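Local coordinates for uncharacterized protein (Parabacteroides merdae, PDB 4R7F) that is of unknown function but carries a domain related to the first domain of type 9 secretion system plug proteins, and may act in that pathway, at residues A[90-96]-A[284-290]; A[289-295]-A[335-341]. One frame throughout, in Å; residues are numbered along the deposited sequence.

Contact 1. Residues A[90-96]-A[284-290]; sequences IGTTTQY and PDTEADY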
loop_
_atom_site.group_PDB
_atom_site.type_symbol
_atom_site.label_atom_id
_atom_site.label_comp_id
_atom_site.label_asym_id
_atom_site.label_seq_id
_atom_site.Cartn_x
_atom_site.Cartn_y
_atom_site.Cartn_z
ATOM N N ILE A 90 -24.020 21.108 -13.926
ATOM C CA ILE A 90 -24.606 20.838 -15.232
ATOM C C ILE A 90 -25.514 19.588 -15.181
ATOM O O ILE A 90 -25.074 18.494 -14.817
ATOM C CB ILE A 90 -23.493 20.557 -16.275
ATOM C CG1 ILE A 90 -22.428 21.667 -16.279
ATOM C CG2 ILE A 90 -24.101 20.401 -17.667
ATOM C CD1 ILE A 90 -21.018 21.181 -16.596
ATOM N N GLY A 91 -26.775 19.741 -15.566
ATOM C CA GLY A 91 -27.664 18.600 -15.750
ATOM C C GLY A 91 -28.113 17.858 -14.498
ATOM O O GLY A 91 -28.328 16.659 -14.546
ATOM N N THR A 92 -28.311 18.584 -13.401
ATOM C CA THR A 92 -28.638 17.981 -12.116
ATOM C C THR A 92 -29.892 18.591 -11.554
ATOM O O THR A 92 -30.100 19.793 -11.676
ATOM C CB THR A 92 -27.497 18.201 -11.084
ATOM O OG1 THR A 92 -27.340 19.608 -10.770
ATOM C CG2 THR A 92 -26.204 17.659 -11.630
ATOM N N THR A 93 -30.707 17.776 -10.886
ATOM C CA THR A 93 -31.897 18.279 -10.199
ATOM C C THR A 93 -31.543 19.294 -9.112
ATOM O O THR A 93 -32.137 20.361 -8.998
ATOM C CB THR A 93 -32.700 17.125 -9.604
ATOM O OG1 THR A 93 -31.837 16.280 -8.821
ATOM C CG2 THR A 93 -33.322 16.308 -10.756
ATOM N N THR A 94 -30.528 18.962 -8.339
ATOM C CA THR A 94 -30.108 19.799 -7.248
ATOM C C THR A 94 -29.038 20.714 -7.844
ATOM O O THR A 94 -27.993 20.247 -8.356
ATOM C CB THR A 94 -29.549 18.931 -6.086
ATOM O OG1 THR A 94 -30.525 17.976 -5.680
ATOM C CG2 THR A 94 -29.156 19.778 -4.916
ATOM N N GLN A 95 -29.307 22.012 -7.817
ATOM C CA GLN A 95 -28.364 22.968 -8.359
ATOM C C GLN A 95 -27.331 23.382 -7.316
ATOM O O GLN A 95 -27.631 23.543 -6.127
ATOM C CB GLN A 95 -29.091 24.191 -8.907
ATOM C CG GLN A 95 -29.688 23.949 -10.281
ATOM C CD GLN A 95 -30.604 25.069 -10.707
ATOM O OE1 GLN A 95 -30.652 26.121 -10.071
ATOM N NE2 GLN A 95 -31.345 24.849 -11.784
ATOM N N TYR A 96 -26.111 23.568 -7.797
ATOM C CA TYR A 96 -25.001 23.980 -6.979
ATOM C C TYR A 96 -23.875 24.544 -7.837
ATOM O O TYR A 96 -23.834 24.339 -9.066
ATOM C CB TYR A 96 -24.488 22.758 -6.178
ATOM C CG TYR A 96 -23.938 21.649 -7.017
ATOM C CD1 TYR A 96 -22.614 21.647 -7.399
ATOM C CD2 TYR A 96 -24.738 20.583 -7.425
ATOM C CE1 TYR A 96 -22.079 20.615 -8.171
ATOM C CE2 TYR A 96 -24.214 19.549 -8.193
ATOM C CZ TYR A 96 -22.867 19.569 -8.571
ATOM O OH TYR A 96 -22.300 18.543 -9.352
ATOM N N PRO A 284 -17.336 14.829 -12.752
ATOM C CA PRO A 284 -18.297 14.581 -11.686
ATOM C C PRO A 284 -18.457 15.770 -10.697
ATOM O O PRO A 284 -19.546 16.001 -10.142
ATOM C CB PRO A 284 -17.710 13.353 -10.990
ATOM C CG PRO A 284 -16.758 12.746 -11.938
ATOM C CD PRO A 284 -16.197 13.897 -12.682
ATOM N N ASP A 285 -17.395 16.539 -10.490
ATOM C CA ASP A 285 -17.488 17.692 -9.606
ATOM C C ASP A 285 -18.542 18.716 -10.006
ATOM O O ASP A 285 -18.980 19.472 -9.145
ATOM C CB ASP A 285 -16.118 18.387 -9.427
ATOM C CG ASP A 285 -15.134 17.571 -8.578
ATOM O OD1 ASP A 285 -15.569 16.618 -7.903
ATOM O OD2 ASP A 285 -13.924 17.888 -8.586
ATOM N N THR A 286 -18.933 18.761 -11.284
ATOM C CA THR A 286 -20.081 19.597 -11.719
ATOM C C THR A 286 -21.276 18.824 -12.313
ATOM O O THR A 286 -22.333 19.395 -12.561
ATOM C CB THR A 286 -19.638 20.649 -12.751
ATOM O OG1 THR A 286 -19.016 19.995 -13.856
ATOM C CG2 THR A 286 -18.657 21.641 -12.135
ATOM N N GLU A 287 -21.128 17.522 -12.509
ATOM C CA GLU A 287 -22.147 16.716 -13.174
ATOM C C GLU A 287 -22.871 15.764 -12.214
ATOM O O GLU A 287 -23.999 15.314 -12.481
ATOM C CB GLU A 287 -21.505 15.935 -14.323
ATOM C CG GLU A 287 -20.966 16.795 -15.467
ATOM C CD GLU A 287 -20.232 15.965 -16.523
ATOM O OE1 GLU A 287 -19.190 15.350 -16.229
ATOM O OE2 GLU A 287 -20.704 15.910 -17.659
ATOM N N ALA A 288 -22.251 15.473 -11.080
ATOM C CA ALA A 288 -22.866 14.591 -10.082
ATOM C C ALA A 288 -23.992 15.310 -9.371
ATOM O O ALA A 288 -23.842 16.472 -8.982
ATOM C CB ALA A 288 -21.831 14.149 -9.087
ATOM N N ASP A 289 -25.111 14.625 -9.213
ATOM C CA ASP A 289 -26.302 15.199 -8.591
ATOM C C ASP A 289 -26.271 14.899 -7.074
ATOM O O ASP A 289 -25.398 14.158 -6.606
ATOM C CB ASP A 289 -27.557 14.585 -9.275
ATOM C CG ASP A 289 -28.795 15.451 -9.139
ATOM O OD1 ASP A 289 -28.761 16.432 -8.349
ATOM O OD2 ASP A 289 -29.812 15.144 -9.811
ATOM N N TYR A 290 -27.222 15.468 -6.330
ATOM C CA TYR A 290 -27.337 15.308 -4.885
ATOM C C TYR A 290 -28.651 14.601 -4.674
ATOM O O TYR A 290 -29.692 15.104 -5.093
ATOM C CB TYR A 290 -27.349 16.671 -4.113
ATOM C CG TYR A 290 -25.958 17.244 -3.784
ATOM C CD1 TYR A 290 -25.272 18.058 -4.684
ATOM C CD2 TYR A 290 -25.330 16.940 -2.604
ATOM C CE1 TYR A 290 -24.010 18.555 -4.403
ATOM C CE2 TYR A 290 -24.060 17.426 -2.312
ATOM C CZ TYR A 290 -23.402 18.226 -3.201
ATOM O OH TYR A 290 -22.153 18.691 -2.876
HETATM O O HOH W 1 -25.181 15.623 -15.024
HETATM O O HOH W 2 -32.196 14.656 -6.468
#
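The carboxylate of D289 is gripped by T93 and T94 of the loop 90-96. OD2 takes the hydroxyl of T93, with OG1 2.5 Å from D289 OD2 on the syn side. T93 N reaches the same oxygen from above the carboxylate plane, 3.0 Å from D289 OD2. OD1 accepts T94 N on its syn side, 3.1 Å from D289 OD1, and also Y290 N from above the plane. These four donors fix the carboxylate's rotation. With CG anti to the backbone N (chi1 -157°), D289 brings its end to the loop. Within the loop, T92 OG1 donates to T94 O at 2.6 Å.

The Y96 ring lies beside the end of helix 284-287, with D285 O at its edge, in plane. Y96 OH donates on a lone pair to A288 O at 2.6 Å. The edge of Y290 meets the face of Y96 in a T-shaped stack, planes at 82°. The Y290 hydroxyl bonds D44 and T16. I90 N donates to T286 O at 2.8 Å. Water joins T93 OG1 to Y290 O.

The buried carboxylate is probably stabilised as the anion by its neutral donors. Together with the I90 and Y96 bonds, it is likely to set the loop's course.

Contact 2. Residues A[289-295]-A[335-341]; sequences DYYIVHF and KAVLLKQ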
loop_
_atom_site.group_PDB
_atom_site.type_symbol
_atom_site.label_atom_id
_atom_site.label_comp_id
_atom_site.label_asym_id
_atom_site.label_seq_id
_atom_site.Cartn_x
_atom_site.Cartn_y
_atom_site.Cartn_z
ATOM N N ASP A 289 -25.111 14.625 -9.213
ATOM C CA ASP A 289 -26.302 15.199 -8.591
ATOM C C ASP A 289 -26.271 14.899 -7.074
ATOM O O ASP A 289 -25.398 14.158 -6.606
ATOM C CB ASP A 289 -27.557 14.585 -9.275
ATOM C CG ASP A 289 -28.795 15.451 -9.139
ATOM O OD1 ASP A 289 -28.761 16.432 -8.349
ATOM O OD2 ASP A 289 -29.812 15.144 -9.811
ATOM N N TYR A 290 -27.222 15.468 -6.330
ATOM C CA TYR A 290 -27.337 15.308 -4.885
ATOM C C TYR A 290 -28.651 14.601 -4.674
ATOM O O TYR A 290 -29.692 15.104 -5.093
ATOM C CB TYR A 290 -27.349 16.671 -4.113
ATOM C CG TYR A 290 -25.958 17.244 -3.784
ATOM C CD1 TYR A 290 -25.272 18.058 -4.684
ATOM C CD2 TYR A 290 -25.330 16.940 -2.604
ATOM C CE1 TYR A 290 -24.010 18.555 -4.403
ATOM C CE2 TYR A 290 -24.060 17.426 -2.312
ATOM C CZ TYR A 290 -23.402 18.226 -3.201
ATOM O OH TYR A 290 -22.153 18.691 -2.876
ATOM N N TYR A 291 -28.596 13.446 -4.010
ATOM C CA TYR A 291 -29.764 12.636 -3.713
ATOM C C TYR A 291 -29.875 12.533 -2.194
ATOM O O TYR A 291 -28.891 12.715 -1.486
ATOM C CB TYR A 291 -29.634 11.232 -4.325
ATOM C CG TYR A 291 -29.582 11.140 -5.860
ATOM C CD1 TYR A 291 -29.757 12.259 -6.690
ATOM C CD2 TYR A 291 -29.366 9.914 -6.484
ATOM C CE1 TYR A 291 -29.705 12.147 -8.081
ATOM C CE2 TYR A 291 -29.329 9.799 -7.869
ATOM C CZ TYR A 291 -29.502 10.914 -8.667
ATOM O OH TYR A 291 -29.448 10.790 -10.042
ATOM N N ILE A 292 -31.072 12.265 -1.689
ATOM C CA ILE A 292 -31.241 11.967 -0.278
ATOM C C ILE A 292 -30.889 10.513 -0.083
ATOM O O ILE A 292 -31.563 9.643 -0.628
ATOM C CB ILE A 292 -32.686 12.118 0.204
ATOM C CG1 ILE A 292 -33.213 13.521 -0.043
ATOM C CG2 ILE A 292 -32.780 11.804 1.689
ATOM C CD1 ILE A 292 -32.475 14.558 0.745
ATOM N N VAL A 293 -29.847 10.232 0.694
ATOM C CA VAL A 293 -29.511 8.836 0.963
ATOM C C VAL A 293 -29.995 8.400 2.337
ATOM O O VAL A 293 -29.768 9.091 3.306
ATOM C CB VAL A 293 -28.024 8.605 0.807
ATOM C CG1 VAL A 293 -27.686 7.144 1.011
ATOM C CG2 VAL A 293 -27.590 9.113 -0.563
ATOM N N HIS A 294 -30.651 7.233 2.391
ATOM C CA HIS A 294 -31.266 6.725 3.591
ATOM C C HIS A 294 -30.491 5.554 4.133
ATOM O O HIS A 294 -30.380 4.512 3.466
ATOM C CB HIS A 294 -32.701 6.253 3.346
ATOM C CG HIS A 294 -33.606 7.319 2.844
ATOM N ND1 HIS A 294 -34.447 8.035 3.668
ATOM C CD2 HIS A 294 -33.799 7.804 1.598
ATOM C CE1 HIS A 294 -35.111 8.918 2.952
ATOM N NE2 HIS A 294 -34.721 8.812 1.698
ATOM N N PHE A 295 -29.998 5.725 5.360
ATOM C CA PHE A 295 -29.222 4.687 6.049
ATOM C C PHE A 295 -30.092 4.041 7.092
ATOM O O PHE A 295 -30.832 4.743 7.783
ATOM C CB PHE A 295 -28.026 5.285 6.781
ATOM C CG PHE A 295 -26.980 5.879 5.880
ATOM C CD1 PHE A 295 -27.155 7.128 5.328
ATOM C CD2 PHE A 295 -25.800 5.215 5.652
ATOM C CE1 PHE A 295 -26.177 7.683 4.546
ATOM C CE2 PHE A 295 -24.826 5.762 4.852
ATOM C CZ PHE A 295 -25.011 6.999 4.305
ATOM N N LYS A 335 -31.152 7.401 9.347
ATOM C CA LYS A 335 -30.792 8.747 8.981
ATOM C C LYS A 335 -30.877 8.989 7.456
ATOM O O LYS A 335 -30.522 8.121 6.629
ATOM C CB LYS A 335 -29.387 9.074 9.518
ATOM C CG LYS A 335 -29.003 10.550 9.408
ATOM C CD LYS A 335 -27.708 10.856 10.152
ATOM C CE LYS A 335 -27.548 12.328 10.455
ATOM N NZ LYS A 335 -28.184 12.703 11.739
ATOM N N ALA A 336 -31.349 10.193 7.119
ATOM C CA ALA A 336 -31.422 10.703 5.736
ATOM C C ALA A 336 -30.340 11.725 5.598
ATOM O O ALA A 336 -30.248 12.615 6.430
ATOM C CB ALA A 336 -32.763 11.377 5.477
ATOM N N VAL A 337 -29.525 11.611 4.557
ATOM C CA VAL A 337 -28.431 12.549 4.335
ATOM C C VAL A 337 -28.394 12.932 2.859
ATOM O O VAL A 337 -28.376 12.072 1.984
ATOM C CB VAL A 337 -27.085 11.861 4.673
ATOM C CG1 VAL A 337 -25.937 12.855 4.570
ATOM C CG2 VAL A 337 -27.173 11.239 6.044
ATOM N N LEU A 338 -28.332 14.216 2.576
ATOM C CA LEU A 338 -28.155 14.660 1.210
ATOM C C LEU A 338 -26.667 14.577 0.839
ATOM O O LEU A 338 -25.830 15.275 1.395
ATOM C CB LEU A 338 -28.664 16.087 1.052
ATOM C CG LEU A 338 -28.743 16.637 -0.378
ATOM C CD1 LEU A 338 -29.965 16.085 -1.099
ATOM C CD2 LEU A 338 -28.792 18.157 -0.395
ATOM N N LEU A 339 -26.399 13.738 -0.149
ATOM C CA LEU A 339 -25.081 13.356 -0.602
ATOM C C LEU A 339 -24.983 13.450 -2.133
ATOM O O LEU A 339 -25.939 13.134 -2.884
ATOM C CB LEU A 339 -24.778 11.903 -0.178
ATOM C CG LEU A 339 -24.609 11.685 1.335
ATOM C CD1 LEU A 339 -24.466 10.216 1.672
ATOM C CD2 LEU A 339 -23.407 12.445 1.851
ATOM N N LYS A 340 -23.814 13.894 -2.571
ATOM C CA LYS A 340 -23.433 13.906 -3.976
ATOM C C LYS A 340 -23.079 12.504 -4.420
ATOM O O LYS A 340 -22.404 11.746 -3.709
ATOM C CB LYS A 340 -22.247 14.835 -4.166
ATOM C CG LYS A 340 -21.938 15.243 -5.588
ATOM C CD LYS A 340 -20.713 16.165 -5.611
ATOM C CE LYS A 340 -20.590 16.920 -6.922
ATOM N NZ LYS A 340 -19.833 18.187 -6.767
ATOM N N GLN A 341 -23.541 12.161 -5.607
ATOM C CA GLN A 341 -23.318 10.849 -6.183
ATOM C C GLN A 341 -21.855 10.414 -6.196
ATOM O O GLN A 341 -20.968 11.217 -6.508
ATOM C CB GLN A 341 -23.800 10.831 -7.623
ATOM C CG GLN A 341 -25.276 10.952 -7.809
ATOM C CD GLN A 341 -25.597 10.977 -9.285
ATOM O OE1 GLN A 341 -25.426 12.007 -9.948
ATOM N NE2 GLN A 341 -26.028 9.838 -9.811
#
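Y291 with L339, V293 with V337 and F295 with K335 form the hydrogen-bonded pairs of strands 290-298 and 332-340, which run antiparallel. Each is bonded in both directions. Y290 with K340, I292 with L338 and H294 with A336 are the non-hydrogen-bonded pairs.

Q341 extends the pairing by side chain and backbone. Q341 OE1 accepts D289 N at 2.7 Å on a lone pair, and Q341 N donates to D289 O.

Two CH-pi contacts add to this. K340 CB sits over the Y290 ring, 3.8 Å from its centroid. K340 CG is anti to the backbone N (chi1 -165°) and the chain stays extended, which runs its methylenes along the ring. The Y290 hydroxyl bonds D44. Q341 CG lies over a face of Y291, and the amide stacks on that ring with planes 28° apart. An alanine in place of Y290 is likely to leave the K340 methylenes without their ring and D44 without this hydroxyl partner.

Apolar contacts differ by face. I292 CD1 presses on L338 CD1 at 3.5 Å, tighter than usual. On the other face V293 CG2 meets L339 CB at 4.0 Å, and F295 touches V337 and L339.

Strand 248-253 runs parallel to 290-298 on its other side. M227 of strand 225-228 packs on V293, F295 and L339, and the rings of Y346 and F295 meet edge-to-face, as between the sheets of a beta-sandwich.

Contact 1 joins distant parts of the chain, since its loop 90-96 belongs to the plug-protein-related region and its partner leads into strand 290-298. Contact 2 lies within one sheet. D289 and Y290 belong to both, so the strand that contact 2 pairs begins where contact 1 holds the loop. K340 connects them further: its NZ probably bonds D285 O and forms a salt bridge with D44. Both are partly buried. Contact 1 relies mainly on side-chain hydrogen bonds, with one backbone bond, a T-shaped ring pair and bridging water; I90 and T93 are exposed. Contact 2 relies on regular backbone bonds. V293, F295 and L339 are buried on one face; on the other, Y290 and K340 are buried but A336 is exposed.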